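Local structure of cytolethal distending toxin subunit B (Escherichia coli, 2F1N) at residues A19-Q24 with H254-V259; I50-E55 with M181-F186. The protein nicks DNA as the endonuclease subunit of a tripartite toxin, very probably damaging the DNA of intoxicated cells and so arresting their cell cycle at G2/M. All coordinates share one frame; numbering follows the deposited sequence.

Contact 1 (A19-Q24 with H254-V259)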
loop_
_atom_site.group_PDB
_atom_site.type_symbol
_atom_site.label_atom_id
_atom_site.label_comp_id
_atom_site.label_asym_id
_atom_site.label_seq_id
_atom_site.Cartn_x
_atom_site.Cartn_y
_atom_site.Cartn_z
ATOM N N ALA A 19 6.790 0.035 2.498
ATOM C CA ALA A 19 6.143 -0.194 3.803
ATOM C C ALA A 19 4.652 0.065 3.719
ATOM O O ALA A 19 4.142 0.567 2.719
ATOM C CB ALA A 19 6.774 0.769 4.894
ATOM N N THR A 20 3.930 -0.356 4.754
ATOM C CA THR A 20 2.508 -0.108 4.818
ATOM C C THR A 20 2.159 0.350 6.244
ATOM O O THR A 20 2.773 -0.136 7.218
ATOM C CB THR A 20 1.752 -1.392 4.421
ATOM O OG1 THR A 20 0.346 -1.171 4.568
ATOM C CG2 THR A 20 2.052 -2.561 5.388
ATOM N N TRP A 21 1.250 1.321 6.355
ATOM C CA TRP A 21 0.807 1.763 7.658
ATOM C C TRP A 21 -0.670 2.176 7.664
ATOM O O TRP A 21 -1.101 2.996 6.853
ATOM C CB TRP A 21 1.699 2.964 8.075
ATOM C CG TRP A 21 1.489 3.368 9.533
ATOM C CD1 TRP A 21 1.125 2.547 10.565
ATOM C CD2 TRP A 21 1.584 4.691 10.084
ATOM N NE1 TRP A 21 1.007 3.278 11.738
ATOM C CE2 TRP A 21 1.283 4.596 11.461
ATOM C CE3 TRP A 21 1.912 5.955 9.551
ATOM C CZ2 TRP A 21 1.306 5.714 12.314
ATOM C CZ3 TRP A 21 1.925 7.057 10.377
ATOM C CH2 TRP A 21 1.630 6.932 11.758
ATOM N N ASN A 22 -1.458 1.590 8.568
ATOM C CA ASN A 22 -2.815 2.054 8.762
ATOM C C ASN A 22 -2.710 3.086 9.885
ATOM O O ASN A 22 -2.401 2.747 11.038
ATOM C CB ASN A 22 -3.690 0.858 9.180
ATOM C CG ASN A 22 -5.127 1.233 9.524
ATOM O OD1 ASN A 22 -5.410 2.356 9.875
ATOM N ND2 ASN A 22 -6.033 0.264 9.451
ATOM N N LEU A 23 -2.885 4.348 9.537
ATOM C CA LEU A 23 -2.603 5.380 10.517
ATOM C C LEU A 23 -3.831 5.782 11.312
ATOM O O LEU A 23 -3.712 6.649 12.202
ATOM C CB LEU A 23 -1.838 6.556 9.914
ATOM C CG LEU A 23 -2.377 7.432 8.801
ATOM C CD1 LEU A 23 -3.379 8.436 9.403
ATOM C CD2 LEU A 23 -1.268 8.178 8.102
ATOM N N GLN A 24 -4.966 5.123 11.049
ATOM C CA GLN A 24 -6.185 5.313 11.846
ATOM C C GLN A 24 -6.498 6.795 11.964
ATOM O O GLN A 24 -6.751 7.312 13.075
ATOM C CB GLN A 24 -6.019 4.652 13.218
ATOM C CG GLN A 24 -6.103 3.139 13.126
ATOM C CD GLN A 24 -6.333 2.473 14.510
ATOM O OE1 GLN A 24 -5.792 2.925 15.524
ATOM N NE2 GLN A 24 -7.167 1.445 14.537
ATOM N N HIS A 254 -2.074 0.463 14.918
ATOM C CA HIS A 254 -1.275 -0.324 13.962
ATOM C C HIS A 254 0.131 0.204 13.845
ATOM O O HIS A 254 0.379 1.418 13.896
ATOM C CB HIS A 254 -1.935 -0.296 12.559
ATOM C CG HIS A 254 -3.256 -0.999 12.512
ATOM N ND1 HIS A 254 -3.411 -2.249 11.959
ATOM C CD2 HIS A 254 -4.485 -0.627 12.960
ATOM C CE1 HIS A 254 -4.681 -2.608 12.041
ATOM N NE2 HIS A 254 -5.352 -1.641 12.653
ATOM N N PHE A 255 1.068 -0.708 13.655
ATOM C CA PHE A 255 2.464 -0.337 13.520
ATOM C C PHE A 255 2.805 -0.403 12.047
ATOM O O PHE A 255 2.251 -1.247 11.347
ATOM C CB PHE A 255 3.310 -1.377 14.226
ATOM C CG PHE A 255 2.809 -1.762 15.600
ATOM C CD1 PHE A 255 2.334 -0.810 16.499
ATOM C CD2 PHE A 255 2.821 -3.101 15.978
ATOM C CE1 PHE A 255 1.855 -1.190 17.756
ATOM C CE2 PHE A 255 2.341 -3.495 17.240
ATOM C CZ PHE A 255 1.875 -2.542 18.128
ATOM N N PRO A 256 3.696 0.469 11.588
ATOM C CA PRO A 256 4.197 0.416 10.209
ATOM C C PRO A 256 5.000 -0.831 10.032
ATOM O O PRO A 256 5.755 -1.273 10.957
ATOM C CB PRO A 256 5.151 1.617 10.090
ATOM C CG PRO A 256 4.980 2.392 11.324
ATOM C CD PRO A 256 4.283 1.577 12.366
ATOM N N VAL A 257 4.860 -1.387 8.832
ATOM C CA VAL A 257 5.513 -2.666 8.512
ATOM C C VAL A 257 6.313 -2.451 7.276
ATOM O O VAL A 257 5.753 -1.978 6.258
ATOM C CB VAL A 257 4.473 -3.799 8.314
ATOM C CG1 VAL A 257 5.159 -5.094 7.819
ATOM C CG2 VAL A 257 3.771 -4.096 9.658
ATOM N N GLY A 258 7.620 -2.774 7.333
ATOM C CA GLY A 258 8.505 -2.527 6.217
ATOM C C GLY A 258 8.846 -3.831 5.494
ATOM O O GLY A 258 8.921 -4.894 6.125
ATOM N N VAL A 259 9.050 -3.726 4.187
ATOM C CA VAL A 259 9.417 -4.852 3.339
ATOM C C VAL A 259 10.636 -4.488 2.520
ATOM O O VAL A 259 10.641 -3.455 1.830
ATOM C CB VAL A 259 8.224 -5.214 2.386
ATOM C CG1 VAL A 259 8.605 -6.333 1.430
ATOM C CG2 VAL A 259 7.054 -5.617 3.241
HETATM O O HOH W 1 0.069 -0.759 9.736
HETATM O O HOH W 2 -8.409 -1.209 12.799
#
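The amide of N22 lies over one face of the H254 imidazole, and the two planes are only 11° apart. N22 ND2 sits 3.8 Å from H254 NE2, toward the rim of the ring, and N22 CB stands over the same face, 4.1 Å from the ring centroid. At the imidazole edge is the Q24 amide, turned steeply against the ring and held there by Q24 OE1, which accepts from D253 N; a water bound to H254 NE2 also reaches Q24 NE2, but weakly. Next along, W21 NE1 donates to H254 O at 2.9 Å. The acceptor is in the indole plane, whereas the donor stands 49° out of the carbonyl plane and so misses a lone-pair direction. With CG anti to the backbone N (chi1 -170°), the indole runs beside P256, whose CG is 4.0 Å from the centroid of the five-membered ring in a CH-pi contact. L23 CB, of the same strand, lies against the opposite face near its rim.

Regular antiparallel pairing begins at T20 and V257, where T20 N to V257 O and V257 N to T20 O both measure 2.9 Å. T20 CG2 and V257 CB meet on one face of the sheet. Before V257 the chains diverge, and a water spans the gap by accepting from N22 N and donating to F255 O at 2.8 Å.

Second-shell bonds fix the stacked groups. N22 OD1 accepts from Q24 N in an Asx turn, N22 ND2 donates to D185 OD2 and E55 OE2, and D222 OD2 pairs with H254 ND1. Together these hold the amide and the imidazole against rotation.

Strand 18-25 is thus flanked by strand 257-261 and, on its other side, by the parallel strand 50-56. Strand 237-241 pairs with the far edge of 257-261, while helix 31-42 packs on W21 and L23.

Contact 2 (I50-E55 with M181-F186); sequences ILAVQE and MILGDF
Q54 has CG anti to its carbonyl carbon (chi1 -53°) and then bends at chi2 (85°), which folds its amide down over the backbone of G184 and D185. Q54 CD comes within 4.0 Å of G184 CA and 3.9 Å of D185 N. This is van der Waals contact, since no hydrogen bond joins the two segments. The D185 carboxylate is turned steeply against the Q54 amide, 78° between planes, and extends past it to N22, which binds D185 OD2. G184 is almost fully extended, and with that backbone a beta carbon would press on the carbonyl O of L183, which accounts for the glycine.

Earlier along both strands, A52 CB meets L183 CB at 3.6 Å. L183 points its CB at A52, and the methylene, not the branched end, makes the contact. The CA atoms of this pair are 6.1 Å apart, a close spacing permitted by the small alanine.

A52 belongs to strand 50-56 of one mixed sheet and L183 to strand 179-183 of the other. Two sheets packed face to face in this way form the centre of the DNase I-like alpha/beta sandwich.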
loop_
_atom_site.group_PDB
_atom_site.type_symbol
_atom_site.label_atom_id
_atom_site.label_comp_id
_atom_site.label_asym_id
_atom_site.label_seq_id
_atom_site.Cartn_x
_atom_site.Cartn_y
_atom_site.Cartn_z
ATOM N N ILE A 50 8.384 3.589 -1.228
ATOM C CA ILE A 50 6.935 3.566 -1.423
ATOM C C ILE A 50 6.313 3.266 -0.072
ATOM O O ILE A 50 6.720 2.326 0.606
ATOM C CB ILE A 50 6.535 2.526 -2.474
ATOM C CG1 ILE A 50 7.016 3.025 -3.854
ATOM C CG2 ILE A 50 4.990 2.406 -2.552
ATOM C CD1 ILE A 50 7.178 2.005 -4.862
ATOM N N LEU A 51 5.361 4.101 0.338
ATOM C CA LEU A 51 4.561 3.824 1.509
ATOM C C LEU A 51 3.063 3.699 1.119
ATOM O O LEU A 51 2.469 4.624 0.542
ATOM C CB LEU A 51 4.716 4.954 2.564
ATOM C CG LEU A 51 3.834 4.858 3.816
ATOM C CD1 LEU A 51 4.195 3.602 4.667
ATOM C CD2 LEU A 51 3.905 6.161 4.615
ATOM N N ALA A 52 2.455 2.569 1.517
ATOM C CA ALA A 52 1.029 2.377 1.363
ATOM C C ALA A 52 0.385 2.801 2.675
ATOM O O ALA A 52 0.842 2.418 3.767
ATOM C CB ALA A 52 0.688 0.894 1.053
ATOM N N VAL A 53 -0.675 3.568 2.559
ATOM C CA VAL A 53 -1.374 4.094 3.758
ATOM C C VAL A 53 -2.859 3.709 3.721
ATOM O O VAL A 53 -3.524 3.788 2.640
ATOM C CB VAL A 53 -1.244 5.653 3.814
ATOM C CG1 VAL A 53 -1.836 6.221 5.179
ATOM C CG2 VAL A 53 0.215 6.098 3.625
ATOM N N GLN A 54 -3.386 3.297 4.900
ATOM C CA GLN A 54 -4.827 3.064 5.067
ATOM C C GLN A 54 -5.372 3.983 6.194
ATOM O O GLN A 54 -4.579 4.499 6.981
ATOM C CB GLN A 54 -5.148 1.578 5.402
ATOM C CG GLN A 54 -4.481 0.618 4.334
ATOM C CD GLN A 54 -3.039 0.326 4.710
ATOM O OE1 GLN A 54 -2.708 0.207 5.904
ATOM N NE2 GLN A 54 -2.137 0.288 3.693
ATOM N N GLU A 55 -6.687 4.209 6.190
ATOM C CA GLU A 55 -7.337 5.215 7.088
ATOM C C GLU A 55 -6.517 6.507 7.042
ATOM O O GLU A 55 -6.119 7.065 8.078
ATOM C CB GLU A 55 -7.460 4.659 8.511
ATOM C CG GLU A 55 -8.246 3.346 8.505
ATOM C CD GLU A 55 -8.592 2.818 9.897
ATOM O OE1 GLU A 55 -8.766 3.620 10.864
ATOM O OE2 GLU A 55 -8.766 1.591 9.960
ATOM N N MET A 181 2.962 -5.840 -5.980
ATOM C CA MET A 181 3.001 -6.040 -4.548
ATOM C C MET A 181 1.784 -5.339 -3.970
ATOM O O MET A 181 1.563 -4.186 -4.282
ATOM C CB MET A 181 4.264 -5.447 -3.927
ATOM C CG MET A 181 4.332 -5.848 -2.467
ATOM S SD MET A 181 5.749 -5.212 -1.556
ATOM C CE MET A 181 7.108 -5.865 -2.521
ATOM N N ILE A 182 1.015 -6.064 -3.170
ATOM C CA ILE A 182 -0.135 -5.463 -2.471
ATOM C C ILE A 182 0.263 -5.277 -0.995
ATOM O O ILE A 182 0.598 -6.247 -0.294
ATOM C CB ILE A 182 -1.357 -6.395 -2.552
ATOM C CG1 ILE A 182 -1.645 -6.852 -4.012
ATOM C CG2 ILE A 182 -2.571 -5.644 -1.943
ATOM C CD1 ILE A 182 -2.675 -7.992 -4.144
ATOM N N LEU A 183 0.205 -4.043 -0.509
ATOM C CA LEU A 183 0.644 -3.718 0.857
ATOM C C LEU A 183 -0.590 -3.230 1.577
ATOM O O LEU A 183 -1.277 -2.342 1.080
ATOM C CB LEU A 183 1.629 -2.552 0.790
ATOM C CG LEU A 183 2.996 -2.902 0.178
ATOM C CD1 LEU A 183 3.647 -1.680 -0.558
ATOM C CD2 LEU A 183 3.882 -3.354 1.344
ATOM N N GLY A 184 -0.919 -3.823 2.691
ATOM C CA GLY A 184 -2.071 -3.266 3.378
ATOM C C GLY A 184 -2.495 -3.968 4.608
ATOM O O GLY A 184 -1.753 -4.817 5.137
ATOM N N ASP A 185 -3.652 -3.505 5.101
ATOM C CA ASP A 185 -4.298 -4.103 6.249
ATOM C C ASP A 185 -5.313 -5.079 5.696
ATOM O O ASP A 185 -6.406 -4.721 5.224
ATOM C CB ASP A 185 -4.956 -2.994 7.100
ATOM C CG ASP A 185 -5.685 -3.526 8.301
ATOM O OD1 ASP A 185 -5.792 -4.782 8.513
ATOM O OD2 ASP A 185 -6.247 -2.709 9.072
ATOM N N PHE A 186 -4.940 -6.348 5.776
ATOM C CA PHE A 186 -5.789 -7.401 5.231
ATOM C C PHE A 186 -6.843 -7.887 6.206
ATOM O O PHE A 186 -7.750 -8.640 5.837
ATOM C CB PHE A 186 -4.920 -8.562 4.750
ATOM C CG PHE A 186 -4.089 -8.220 3.554
ATOM C CD1 PHE A 186 -4.662 -8.228 2.276
ATOM C CD2 PHE A 186 -2.743 -7.870 3.693
ATOM C CE1 PHE A 186 -3.877 -7.873 1.145
ATOM C CE2 PHE A 186 -1.939 -7.538 2.567
ATOM C CZ PHE A 186 -2.519 -7.552 1.298
#

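How the contacts relate
Contact 1 pairs strands within one sheet, whereas contact 2 joins that sheet to the second; their centres are 7 Å apart. The join runs through strands 18-25 and 50-56: W21 N lies 2.8 Å from A52 O and A19 O lies 2.9 Å from A52 N, both probable hydrogen bonds. At the other end of these strands the contacts meet around N22. Its two acidic acceptors, one from each segment of contact 2, stand 5.1 Å apart, E55 OE2 to D185 OD2, so a residue of contact 1 ties both segments of contact 2 together. This cluster at the strand ends is consistent with the active site of DNase I-like nucleases, although no metal or substrate marks it here.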